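Local coordinates for DegT/DnrJ/EryC1/StrS aminotransferase (Brucella abortus 2308, PDB 4QGR), which probably acts as a pyridoxal 5'-phosphate-dependent aminotransferase of the DegT/DnrJ/EryC1/StrS family, transferring amino groups between substrates, at residues A[70-75]-A[208-213]; A[141-146]-A[154-159]; A[48-53]-A[252-257]; A[309-314]-A[371-376]. All coordinates share one frame; numbering follows the deposited sequence.

Contact 1: A[70-75]-A[208-213]; sequences LQMPLM and GAMFTN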
loop_
_atom_site.group_PDB
_atom_site.type_symbol
_atom_site.label_atom_id
_atom_site.label_comp_id
_atom_site.label_asym_id
_atom_site.label_seq_id
_atom_site.Cartn_x
_atom_site.Cartn_y
_atom_site.Cartn_z
ATOM N N LEU A 70 9.431 0.408 -5.585
ATOM C CA LEU A 70 10.888 0.435 -5.353
ATOM C C LEU A 70 11.318 -0.565 -4.280
ATOM O O LEU A 70 12.402 -1.153 -4.383
ATOM C CB LEU A 70 11.306 1.843 -4.913
ATOM C CG LEU A 70 11.060 2.976 -5.925
ATOM C CD1 LEU A 70 11.158 4.333 -5.271
ATOM C CD2 LEU A 70 12.119 2.875 -7.016
ATOM N N GLN A 71 10.480 -0.748 -3.255
ATOM C CA GLN A 71 10.774 -1.674 -2.180
ATOM C C GLN A 71 10.805 -3.120 -2.677
ATOM O O GLN A 71 11.694 -3.889 -2.316
ATOM C CB GLN A 71 9.725 -1.554 -1.079
ATOM C CG GLN A 71 9.883 -2.511 0.108
ATOM C CD GLN A 71 8.772 -2.292 1.143
ATOM O OE1 GLN A 71 8.010 -1.325 1.042
ATOM N NE2 GLN A 71 8.590 -3.238 2.046
ATOM N N MET A 72 9.803 -3.525 -3.438
ATOM C CA MET A 72 9.713 -4.943 -3.768
ATOM C C MET A 72 10.922 -5.521 -4.510
ATOM O O MET A 72 11.370 -6.645 -4.200
ATOM C CB MET A 72 8.390 -5.259 -4.456
ATOM C CG MET A 72 7.208 -5.106 -3.498
ATOM S SD MET A 72 5.677 -5.704 -4.255
ATOM C CE MET A 72 5.076 -4.292 -5.178
ATOM N N PRO A 73 11.475 -4.786 -5.491
ATOM C CA PRO A 73 12.660 -5.323 -6.144
ATOM C C PRO A 73 13.850 -5.506 -5.177
ATOM O O PRO A 73 14.633 -6.447 -5.371
ATOM C CB PRO A 73 12.975 -4.287 -7.201
ATOM C CG PRO A 73 11.644 -3.711 -7.553
ATOM C CD PRO A 73 10.875 -3.694 -6.266
ATOM N N LEU A 74 13.995 -4.607 -4.189
ATOM C CA LEU A 74 15.055 -4.791 -3.189
ATOM C C LEU A 74 14.817 -6.069 -2.401
ATOM O O LEU A 74 15.769 -6.822 -2.102
ATOM C CB LEU A 74 15.108 -3.591 -2.226
ATOM C CG LEU A 74 15.491 -2.253 -2.855
ATOM C CD1 LEU A 74 15.346 -1.111 -1.845
ATOM C CD2 LEU A 74 16.915 -2.262 -3.336
ATOM N N MET A 75 13.549 -6.344 -2.066
ATOM C CA MET A 75 13.214 -7.553 -1.342
ATOM C C MET A 75 13.520 -8.817 -2.141
ATOM O O MET A 75 14.077 -9.800 -1.599
ATOM C CB MET A 75 11.755 -7.571 -0.888
ATOM C CG MET A 75 11.382 -6.475 0.088
ATOM S SD MET A 75 9.633 -6.390 0.395
ATOM C CE MET A 75 9.293 -7.924 1.224
ATOM N N GLY A 208 0.691 2.123 -8.581
ATOM C CA GLY A 208 2.072 2.006 -9.036
ATOM C C GLY A 208 2.272 0.824 -9.949
ATOM O O GLY A 208 1.351 0.054 -10.181
ATOM N N ALA A 209 3.478 0.684 -10.499
ATOM C CA ALA A 209 3.801 -0.536 -11.225
ATOM C C ALA A 209 5.302 -0.744 -11.283
ATOM O O ALA A 209 6.110 0.208 -11.092
ATOM C CB ALA A 209 3.257 -0.467 -12.636
ATOM N N MET A 210 5.653 -1.953 -11.675
ATOM C CA MET A 210 7.061 -2.358 -11.896
ATOM C C MET A 210 7.150 -2.954 -13.273
ATOM O O MET A 210 6.173 -3.506 -13.775
ATOM C CB MET A 210 7.536 -3.360 -10.850
ATOM C CG MET A 210 7.376 -2.819 -9.428
ATOM S SD MET A 210 7.623 -4.035 -8.128
ATOM C CE MET A 210 6.148 -5.009 -8.386
ATOM N N PHE A 211 8.341 -2.846 -13.856
ATOM C CA PHE A 211 8.599 -3.204 -15.239
ATOM C C PHE A 211 9.875 -4.035 -15.344
ATOM O O PHE A 211 10.891 -3.718 -14.716
ATOM C CB PHE A 211 8.761 -1.939 -16.079
ATOM C CG PHE A 211 7.700 -0.901 -15.838
ATOM C CD1 PHE A 211 6.394 -1.131 -16.255
ATOM C CD2 PHE A 211 7.990 0.288 -15.216
ATOM C CE1 PHE A 211 5.398 -0.193 -16.072
ATOM C CE2 PHE A 211 6.982 1.219 -14.987
ATOM C CZ PHE A 211 5.695 0.998 -15.430
ATOM N N THR A 212 9.853 -5.112 -16.134
ATOM C CA THR A 212 11.081 -5.837 -16.371
ATOM C C THR A 212 10.921 -6.762 -17.570
ATOM O O THR A 212 9.816 -7.172 -17.917
ATOM C CB THR A 212 11.525 -6.656 -15.146
ATOM O OG1 THR A 212 12.845 -7.175 -15.366
ATOM C CG2 THR A 212 10.548 -7.775 -14.805
ATOM N N ASN A 213 12.058 -7.035 -18.213
ATOM C CA ASN A 213 12.119 -8.095 -19.218
ATOM C C ASN A 213 12.513 -9.463 -18.709
ATOM O O ASN A 213 12.524 -10.430 -19.472
ATOM C CB ASN A 213 13.073 -7.691 -20.328
ATOM C CG ASN A 213 12.530 -6.568 -21.165
ATOM O OD1 ASN A 213 11.343 -6.476 -21.399
ATOM N ND2 ASN A 213 13.421 -5.702 -21.636
#

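Contact 2: A[141-146]-A[154-159]; sequences IIPVDL and NRITAI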
loop_
_atom_site.group_PDB
_atom_site.type_symbol
_atom_site.label_atom_id
_atom_site.label_comp_id
_atom_site.label_asym_id
_atom_site.label_seq_id
_atom_site.Cartn_x
_atom_site.Cartn_y
_atom_site.Cartn_z
ATOM N N ILE A 141 21.801 0.326 -7.202
ATOM C CA ILE A 141 21.738 1.759 -7.554
ATOM C C ILE A 141 20.314 2.057 -7.932
ATOM O O ILE A 141 19.684 1.262 -8.662
ATOM C CB ILE A 141 22.637 2.119 -8.765
ATOM C CG1 ILE A 141 24.012 1.504 -8.561
ATOM C CG2 ILE A 141 22.669 3.638 -8.961
ATOM C CD1 ILE A 141 24.867 1.383 -9.800
ATOM N N ILE A 142 19.779 3.171 -7.418
ATOM C CA ILE A 142 18.445 3.641 -7.798
ATOM C C ILE A 142 18.547 5.038 -8.400
ATOM O O ILE A 142 18.290 6.043 -7.725
ATOM C CB ILE A 142 17.384 3.615 -6.668
ATOM C CG1 ILE A 142 17.411 2.297 -5.911
ATOM C CG2 ILE A 142 15.985 3.908 -7.233
ATOM C CD1 ILE A 142 16.403 2.165 -4.766
ATOM N N PRO A 143 18.884 5.086 -9.696
ATOM C CA PRO A 143 18.802 6.363 -10.366
ATOM C C PRO A 143 17.347 6.814 -10.471
ATOM O O PRO A 143 16.432 5.968 -10.565
ATOM C CB PRO A 143 19.389 6.085 -11.757
ATOM C CG PRO A 143 19.985 4.729 -11.687
ATOM C CD PRO A 143 19.171 4.006 -10.634
ATOM N N VAL A 144 17.149 8.135 -10.486
ATOM C CA VAL A 144 15.813 8.724 -10.657
ATOM C C VAL A 144 15.754 9.482 -11.956
ATOM O O VAL A 144 16.698 10.195 -12.309
ATOM C CB VAL A 144 15.479 9.673 -9.487
ATOM C CG1 VAL A 144 14.121 10.298 -9.676
ATOM C CG2 VAL A 144 15.559 8.910 -8.159
ATOM N N ASP A 145 14.651 9.326 -12.675
ATOM C CA ASP A 145 14.434 10.124 -13.847
ATOM C C ASP A 145 13.738 11.398 -13.400
ATOM O O ASP A 145 12.535 11.498 -13.480
ATOM C CB ASP A 145 13.556 9.391 -14.839
ATOM C CG ASP A 145 14.129 8.063 -15.265
ATOM O OD1 ASP A 145 15.379 7.937 -15.365
ATOM O OD2 ASP A 145 13.320 7.126 -15.519
ATOM N N LEU A 146 14.480 12.371 -12.865
ATOM C CA LEU A 146 13.829 13.455 -12.134
ATOM C C LEU A 146 13.076 14.365 -13.082
ATOM O O LEU A 146 13.582 14.733 -14.105
ATOM C CB LEU A 146 14.822 14.261 -11.275
ATOM C CG LEU A 146 14.191 15.073 -10.142
ATOM C CD1 LEU A 146 13.525 14.162 -9.110
ATOM C CD2 LEU A 146 15.189 15.964 -9.421
ATOM N N ASN A 154 23.488 4.527 -19.659
ATOM C CA ASN A 154 24.649 3.788 -20.231
ATOM C C ASN A 154 25.841 3.886 -19.320
ATOM O O ASN A 154 26.438 2.872 -18.988
ATOM C CB ASN A 154 25.002 4.257 -21.618
ATOM C CG ASN A 154 23.841 4.130 -22.563
ATOM O OD1 ASN A 154 22.955 3.275 -22.398
ATOM N ND2 ASN A 154 23.785 5.027 -23.514
ATOM N N ARG A 155 26.171 5.094 -18.869
ATOM C CA ARG A 155 27.299 5.241 -17.963
ATOM C C ARG A 155 27.042 4.607 -16.572
ATOM O O ARG A 155 27.961 4.039 -15.947
ATOM C CB ARG A 155 27.705 6.690 -17.862
ATOM C CG ARG A 155 28.119 7.235 -19.235
ATOM C CD ARG A 155 28.470 8.698 -19.199
ATOM N NE ARG A 155 29.734 8.847 -18.490
ATOM C CZ ARG A 155 30.097 9.929 -17.816
ATOM N NH1 ARG A 155 29.298 10.986 -17.754
ATOM N NH2 ARG A 155 31.272 9.935 -17.198
ATOM N N ILE A 156 25.809 4.725 -16.075
ATOM C CA ILE A 156 25.448 4.091 -14.812
ATOM C C ILE A 156 25.556 2.568 -14.887
ATOM O O ILE A 156 26.093 1.924 -13.985
ATOM C CB ILE A 156 24.031 4.534 -14.357
ATOM C CG1 ILE A 156 24.038 6.015 -14.022
ATOM C CG2 ILE A 156 23.590 3.792 -13.104
ATOM C CD1 ILE A 156 22.670 6.541 -13.727
ATOM N N THR A 157 25.079 1.985 -15.987
ATOM C CA THR A 157 25.147 0.552 -16.151
ATOM C C THR A 157 26.608 0.110 -16.329
ATOM O O THR A 157 27.005 -0.959 -15.795
ATOM C CB THR A 157 24.267 0.134 -17.348
ATOM O OG1 THR A 157 22.964 0.697 -17.144
ATOM C CG2 THR A 157 24.200 -1.398 -17.518
ATOM N N ALA A 158 27.418 0.906 -17.021
ATOM C CA ALA A 158 28.838 0.546 -17.135
ATOM C C ALA A 158 29.472 0.389 -15.735
ATOM O O ALA A 158 30.221 -0.542 -15.483
ATOM C CB ALA A 158 29.619 1.560 -17.947
ATOM N N ILE A 159 29.097 1.273 -14.809
ATOM C CA ILE A 159 29.582 1.163 -13.444
ATOM C C ILE A 159 29.057 -0.094 -12.743
ATOM O O ILE A 159 29.802 -0.849 -12.116
ATOM C CB ILE A 159 29.231 2.444 -12.641
ATOM C CG1 ILE A 159 30.097 3.602 -13.113
ATOM C CG2 ILE A 159 29.492 2.210 -11.165
ATOM C CD1 ILE A 159 29.512 4.946 -12.817
#

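Contact 3: A[48-53]-A[252-257]; sequences EKKLGE and VLLEKL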
loop_
_atom_site.group_PDB
_atom_site.type_symbol
_atom_site.label_atom_id
_atom_site.label_comp_id
_atom_site.label_asym_id
_atom_site.label_seq_id
_atom_site.Cartn_x
_atom_site.Cartn_y
_atom_site.Cartn_z
ATOM N N GLU A 48 -1.858 -3.872 -17.574
ATOM C CA GLU A 48 -0.445 -4.320 -17.575
ATOM C C GLU A 48 0.003 -4.589 -19.023
ATOM O O GLU A 48 1.106 -4.222 -19.429
ATOM C CB GLU A 48 -0.268 -5.589 -16.728
ATOM C CG GLU A 48 -0.386 -5.360 -15.215
ATOM C CD GLU A 48 -0.259 -6.650 -14.365
ATOM O OE1 GLU A 48 -0.482 -7.784 -14.878
ATOM O OE2 GLU A 48 0.058 -6.535 -13.169
ATOM N N LYS A 49 -0.853 -5.242 -19.792
ATOM C CA LYS A 49 -0.505 -5.559 -21.185
ATOM C C LYS A 49 -0.355 -4.364 -22.078
ATOM O O LYS A 49 0.613 -4.246 -22.819
ATOM C CB LYS A 49 -1.542 -6.498 -21.793
ATOM C CG LYS A 49 -1.289 -7.876 -21.289
ATOM C CD LYS A 49 -2.486 -8.783 -21.407
ATOM C CE LYS A 49 -2.271 -9.974 -20.476
ATOM N NZ LYS A 49 -3.404 -10.921 -20.552
ATOM N N LYS A 50 -1.320 -3.458 -21.986
ATOM C CA LYS A 50 -1.319 -2.265 -22.821
ATOM C C LYS A 50 -0.171 -1.344 -22.433
ATOM O O LYS A 50 0.540 -0.845 -23.330
ATOM C CB LYS A 50 -2.668 -1.551 -22.768
ATOM C CG LYS A 50 -3.733 -2.365 -23.492
ATOM C CD LYS A 50 -5.122 -1.736 -23.495
ATOM C CE LYS A 50 -6.010 -2.517 -24.487
ATOM N NZ LYS A 50 -7.418 -2.591 -23.986
ATOM N N LEU A 51 0.087 -1.193 -21.134
ATOM C CA LEU A 51 1.237 -0.380 -20.701
ATOM C C LEU A 51 2.563 -1.036 -21.115
ATOM O O LEU A 51 3.494 -0.368 -21.596
ATOM C CB LEU A 51 1.246 -0.138 -19.202
ATOM C CG LEU A 51 2.303 0.835 -18.679
ATOM C CD1 LEU A 51 2.227 2.202 -19.336
ATOM C CD2 LEU A 51 2.198 0.954 -17.155
ATOM N N GLY A 52 2.616 -2.358 -21.031
ATOM C CA GLY A 52 3.813 -3.105 -21.480
ATOM C C GLY A 52 4.161 -2.824 -22.952
ATOM O O GLY A 52 5.313 -2.566 -23.288
ATOM N N GLU A 53 3.167 -2.840 -23.832
ATOM C CA GLU A 53 3.430 -2.559 -25.254
ATOM C C GLU A 53 3.827 -1.144 -25.505
ATOM O O GLU A 53 4.692 -0.888 -26.310
ATOM C CB GLU A 53 2.208 -2.931 -26.105
ATOM C CG GLU A 53 2.016 -4.431 -26.010
ATOM C CD GLU A 53 1.443 -5.080 -27.249
ATOM O OE1 GLU A 53 1.555 -4.488 -28.361
ATOM O OE2 GLU A 53 0.903 -6.185 -27.077
ATOM N N VAL A 252 -9.515 3.399 -14.634
ATOM C CA VAL A 252 -9.120 4.796 -14.869
ATOM C C VAL A 252 -7.875 4.901 -15.767
ATOM O O VAL A 252 -7.841 5.651 -16.777
ATOM C CB VAL A 252 -8.941 5.540 -13.517
ATOM C CG1 VAL A 252 -8.285 6.896 -13.732
ATOM C CG2 VAL A 252 -10.295 5.718 -12.866
ATOM N N LEU A 253 -6.849 4.140 -15.403
ATOM C CA LEU A 253 -5.550 4.179 -16.095
ATOM C C LEU A 253 -5.619 3.761 -17.572
ATOM O O LEU A 253 -4.916 4.318 -18.431
ATOM C CB LEU A 253 -4.522 3.352 -15.312
ATOM C CG LEU A 253 -4.012 4.076 -14.067
ATOM C CD1 LEU A 253 -3.406 3.129 -13.062
ATOM C CD2 LEU A 253 -3.029 5.166 -14.379
ATOM N N LEU A 254 -6.514 2.835 -17.859
ATOM C CA LEU A 254 -6.727 2.431 -19.256
ATOM C C LEU A 254 -7.148 3.630 -20.083
ATOM O O LEU A 254 -6.665 3.835 -21.181
ATOM C CB LEU A 254 -7.719 1.303 -19.348
ATOM C CG LEU A 254 -7.169 -0.081 -18.967
ATOM C CD1 LEU A 254 -8.304 -1.064 -18.732
ATOM C CD2 LEU A 254 -6.236 -0.603 -20.049
ATOM N N GLU A 255 -8.040 4.452 -19.540
ATOM C CA GLU A 255 -8.465 5.651 -20.264
ATOM C C GLU A 255 -7.372 6.741 -20.290
ATOM O O GLU A 255 -7.172 7.366 -21.335
ATOM C CB GLU A 255 -9.734 6.190 -19.663
ATOM C CG GLU A 255 -10.917 5.247 -19.691
ATOM C CD GLU A 255 -11.350 4.797 -21.084
ATOM O OE1 GLU A 255 -11.074 5.475 -22.109
ATOM O OE2 GLU A 255 -11.958 3.724 -21.174
ATOM N N LYS A 256 -6.621 6.903 -19.199
ATOM C CA LYS A 256 -5.493 7.833 -19.202
ATOM C C LYS A 256 -4.440 7.424 -20.260
ATOM O O LYS A 256 -3.908 8.254 -21.005
ATOM C CB LYS A 256 -4.836 7.917 -17.833
ATOM C CG LYS A 256 -5.709 8.286 -16.654
ATOM C CD LYS A 256 -6.391 9.645 -16.851
ATOM C CE LYS A 256 -6.677 10.324 -15.523
ATOM N NZ LYS A 256 -5.449 10.809 -14.869
ATOM N N LEU A 257 -4.185 6.124 -20.330
ATOM C CA LEU A 257 -3.120 5.602 -21.189
ATOM C C LEU A 257 -3.466 5.876 -22.640
ATOM O O LEU A 257 -2.590 6.256 -23.444
ATOM C CB LEU A 257 -2.848 4.105 -20.908
ATOM C CG LEU A 257 -1.816 3.467 -21.844
ATOM C CD1 LEU A 257 -0.436 4.143 -21.595
ATOM C CD2 LEU A 257 -1.764 1.968 -21.591
#

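Contact 4: A[309-314]-A[371-376]; sequences KAQLQA and IGVIRG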
loop_
_atom_site.group_PDB
_atom_site.type_symbol
_atom_site.label_atom_id
_atom_site.label_comp_id
_atom_site.label_asym_id
_atom_site.label_seq_id
_atom_site.Cartn_x
_atom_site.Cartn_y
_atom_site.Cartn_z
ATOM N N LYS A 309 8.715 33.813 -7.241
ATOM C CA LYS A 309 7.563 32.998 -6.875
ATOM C C LYS A 309 6.412 33.860 -6.303
ATOM O O LYS A 309 5.230 33.627 -6.592
ATOM C CB LYS A 309 8.012 31.975 -5.862
ATOM C CG LYS A 309 6.944 31.072 -5.294
ATOM C CD LYS A 309 7.610 29.983 -4.482
ATOM C CE LYS A 309 6.675 28.841 -4.208
ATOM N NZ LYS A 309 5.494 29.219 -3.438
ATOM N N ALA A 310 6.770 34.877 -5.519
ATOM C CA ALA A 310 5.769 35.759 -4.924
ATOM C C ALA A 310 5.080 36.611 -5.997
ATOM O O ALA A 310 3.879 36.878 -5.918
ATOM C CB ALA A 310 6.445 36.675 -3.890
ATOM N N GLN A 311 5.867 37.122 -6.943
ATOM C CA GLN A 311 5.318 37.912 -8.012
ATOM C C GLN A 311 4.418 37.040 -8.875
ATOM O O GLN A 311 3.384 37.504 -9.358
ATOM C CB GLN A 311 6.441 38.541 -8.850
ATOM C CG GLN A 311 5.956 39.375 -10.021
ATOM C CD GLN A 311 5.025 40.497 -9.581
ATOM O OE1 GLN A 311 5.174 41.038 -8.499
ATOM N NE2 GLN A 311 4.038 40.817 -10.403
ATOM N N LEU A 312 4.824 35.790 -9.120
ATOM C CA LEU A 312 3.968 34.889 -9.894
ATOM C C LEU A 312 2.617 34.679 -9.164
ATOM O O LEU A 312 1.532 34.812 -9.755
ATOM C CB LEU A 312 4.680 33.558 -10.146
ATOM C CG LEU A 312 5.803 33.562 -11.190
ATOM C CD1 LEU A 312 6.612 32.272 -11.037
ATOM C CD2 LEU A 312 5.251 33.623 -12.597
ATOM N N GLN A 313 2.671 34.457 -7.855
ATOM C CA GLN A 313 1.443 34.270 -7.088
ATOM C C GLN A 313 0.583 35.547 -7.035
ATOM O O GLN A 313 -0.633 35.445 -7.102
ATOM C CB GLN A 313 1.685 33.807 -5.673
ATOM C CG GLN A 313 0.403 33.212 -5.122
ATOM C CD GLN A 313 0.494 32.839 -3.676
ATOM O OE1 GLN A 313 1.471 32.245 -3.244
ATOM N NE2 GLN A 313 -0.555 33.157 -2.911
ATOM N N ALA A 314 1.218 36.712 -6.948
ATOM C CA ALA A 314 0.468 37.981 -6.975
ATOM C C ALA A 314 -0.292 38.144 -8.295
ATOM O O ALA A 314 -1.329 38.780 -8.333
ATOM C CB ALA A 314 1.389 39.169 -6.727
ATOM N N ILE A 371 5.064 33.589 -19.030
ATOM C CA ILE A 371 6.301 34.107 -19.627
ATOM C C ILE A 371 6.451 35.603 -19.343
ATOM O O ILE A 371 7.528 36.070 -19.007
ATOM C CB ILE A 371 6.368 33.792 -21.147
ATOM C CG1 ILE A 371 6.722 32.331 -21.336
ATOM C CG2 ILE A 371 7.382 34.665 -21.879
ATOM C CD1 ILE A 371 6.293 31.767 -22.672
ATOM N N GLY A 372 5.372 36.337 -19.485
ATOM C CA GLY A 372 5.410 37.785 -19.338
ATOM C C GLY A 372 5.807 38.192 -17.927
ATOM O O GLY A 372 6.543 39.138 -17.726
ATOM N N VAL A 373 5.293 37.485 -16.939
ATOM C CA VAL A 373 5.548 37.877 -15.570
ATOM C C VAL A 373 6.997 37.595 -15.233
ATOM O O VAL A 373 7.658 38.418 -14.570
ATOM C CB VAL A 373 4.586 37.159 -14.588
ATOM C CG1 VAL A 373 4.979 37.441 -13.143
ATOM C CG2 VAL A 373 3.157 37.591 -14.832
ATOM N N ILE A 374 7.511 36.450 -15.706
ATOM C CA ILE A 374 8.881 36.071 -15.419
ATOM C C ILE A 374 9.862 37.065 -16.086
ATOM O O ILE A 374 10.798 37.550 -15.442
ATOM C CB ILE A 374 9.170 34.614 -15.852
ATOM C CG1 ILE A 374 8.301 33.648 -15.038
ATOM C CG2 ILE A 374 10.655 34.269 -15.677
ATOM C CD1 ILE A 374 8.344 32.210 -15.490
ATOM N N ARG A 375 9.628 37.377 -17.353
ATOM C CA ARG A 375 10.477 38.310 -18.089
ATOM C C ARG A 375 10.432 39.707 -17.425
ATOM O O ARG A 375 11.466 40.373 -17.237
ATOM C CB ARG A 375 10.036 38.392 -19.555
ATOM C CG ARG A 375 10.249 37.094 -20.341
ATOM C CD ARG A 375 9.978 37.286 -21.822
ATOM N NE ARG A 375 11.028 38.146 -22.359
ATOM C CZ ARG A 375 12.252 37.725 -22.661
ATOM N NH1 ARG A 375 12.590 36.443 -22.532
ATOM N NH2 ARG A 375 13.152 38.580 -23.087
ATOM N N GLY A 376 9.226 40.117 -17.029
ATOM C CA GLY A 376 9.026 41.410 -16.392
ATOM C C GLY A 376 9.753 41.495 -15.067
ATOM O O GLY A 376 10.368 42.508 -14.763
#

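Contact 1: A[70-75]-A[208-213]
The pyrrolidine ring of Pro73 meets the thioether of Met210 at its CD-CG bond: Met210 SD lies 3.8 Å from Pro73 CD and 4.1 Å from Pro73 CG, and the two side chains meet obliquely. Ile168 on strand 166-170 also touches Pro73. The setting is the large domain of the fold type I aminotransferases, where helix 68-76 packs against the central mixed sheet; strand 208-212 runs antiparallel to both of its neighbours there, 59-63 and 190-194. Met210 reaches off this strand toward the helix with CG beside its backbone N (chi1 -57°), and the bend at chi3 (-70°) swings CE toward Met72. The Met72 chain also bends at its third torsion (-86°), and the two methionine side chains cross at about a right angle. Leu221 of helix 215-224 touches both methionines, so this helix also covers the pair, consistent with all three contacting residues being buried. Leu70, one turn before Pro73, touches the bound cofactor, and Gly66 and Thr67, just before the helix, bind it too; the packing thus lies behind the cofactor-binding end of the helix. Proline also leaves its mark on the helix, since Pro73 N makes no bond to the preceding turn and the axis kinks. The tightest approach joins Met72 CE and Met210 CE at 3.5 Å, close for two methyl carbons.

Contact 2: A[141-146]-A[154-159]
Ile156 packs against Pro143 with both ends of its branched side chain. Its CD1 lies 3.8 Å from Pro143 CG and 3.9 Å from Pro143 CB, while Ile156 CG2 is 4.0 Å from the same Pro143 CG; the ring carbon is therefore touched by two methyls. The torsion behind this places CG1 beside the backbone N and CG2 anti to it (chi1 -66°), and the two side chains run past each other in opposite directions. A looser pair extends the apolar strip, with Ile141 CG2 at 4.2 Å from Ile156 CG2. In the next shell, Ile167 of strand 166-170 touches Pro143 and Met118 touches Ile141. The backbone is fixed from the sheet side: that of Ile141 is hydrogen-bonded to Phe166 and Ile168, and those of Pro143 and Asp145 to Asp170. Asp145 is the centre of an inverse gamma turn, and its OD1 is hydrogen-bonded to Tyr153 OH and Ala151 N, tying the loop to the start of the helix. Nearby Val144 touches the cofactor. The whole forms the first half of a beta-alpha-beta crossover: strand 137-141 passes through the loop into helix 153-163, which packs back over the sheet and leads to the adjacent parallel strand 166-170, while helix 120-133 borders it through Ile159.

Contact 3: A[48-53]-A[252-257]
Leu257 reaches helix 42-55 because its CG stands anti to its backbone N (chi1 176°), which carries both methyls to the facing helix. Leu51 adopts nearly the same first torsion (-173°), and the two leucines meet obliquely, with Leu51 CD1 4.0 Å from Leu257 CD1. The other methyl meets the backbone: Leu257 CD2 sits 3.7 Å from Leu51 N and 3.8 Å from Lys50 C, and is also 3.8 Å from Lys50 CB. One turn earlier on the second helix, Leu254 extends CD2 to within 3.8 Å of Lys50 CD, the two chains crossing at about a right angle. The segments 48-53 and 252-257 run in nearly the same direction, their axes 26° apart and 10.5 Å at closest approach, a parallel helix pair in which the long helix 247-278 lies beside helix 42-55. Phe47 and Glu43 of the latter also touch Leu254, and Leu25 of helix 22-35 packs on Val252 and Glu255. Chemically the contact is dispersive: an exposed lysine contributes its aliphatic carbons, while its NZ is engaged in a salt bridge to Glu46 on its own helix, which is consistent with the charged end staying at the surface while CB and CD pack on the leucines.

Contact 4: A[309-314]-A[371-376]
Val373 begins its contact already at CB, which lies 4.1 Å from Leu312 CD2. From there CG1, set anti to the backbone N (chi1 173°), reaches between two side chains of helix 305-314: it is 3.9 Å from Leu312 CD2 and 3.8 Å from Gln311 CG, meeting both obliquely. The glutamine thus takes part through its methylene, and the bend at its second torsion (57°) turns the chain just beyond the touching carbon. Around the valine, Glu315 and Ile317 from the loop after the helix close in as well. These helices belong to the smaller C-terminal part typical of fold type I aminotransferases, and they pack on the two-stranded antiparallel sheet formed by 298-301 and 353-356. Their segments run in broadly opposed directions, at 139° with axes 9.9 Å at closest approach, and the nearest alpha carbons are those of Leu312 and Val373 at 6.6 Å. Leu312 CD2 serves a second partner too, Ile374 CG1 at 3.9 Å, so this one methyl bridges two consecutive residues of helix 364-377. On strand 353-356, Leu354 touches Leu312 and Leu356 touches Ile374. On the side of the long helix 247-278, Leu278 packs on Ile374, and Arg375 NH1 forms a salt bridge with Asp280 OD1, just past the end of that long helix.

How the contacts relate
Contacts 1, 2 and 3 belong to the large cofactor-binding domain and nest along the chain: contact 3 encloses contact 1, which encloses contact 2. Contacts 1 and 2 have centres 16 Å apart and share the central mixed sheet, touching through Leu70 CD2 and Ile142 CG2 at 4.0 Å. Contacts 1 and 3, 17 Å between centres, meet where Phe211 CE1 lies 3.6 Å from Leu51 CD2. Contact 4 follows in series in the C-terminal part, its centre about 36 to 40 Å from the others. The long helix 247-278 spans the two regions, carrying a segment of contact 3 and touching contact 4, and so links the cofactor-binding core with the peripheral helices.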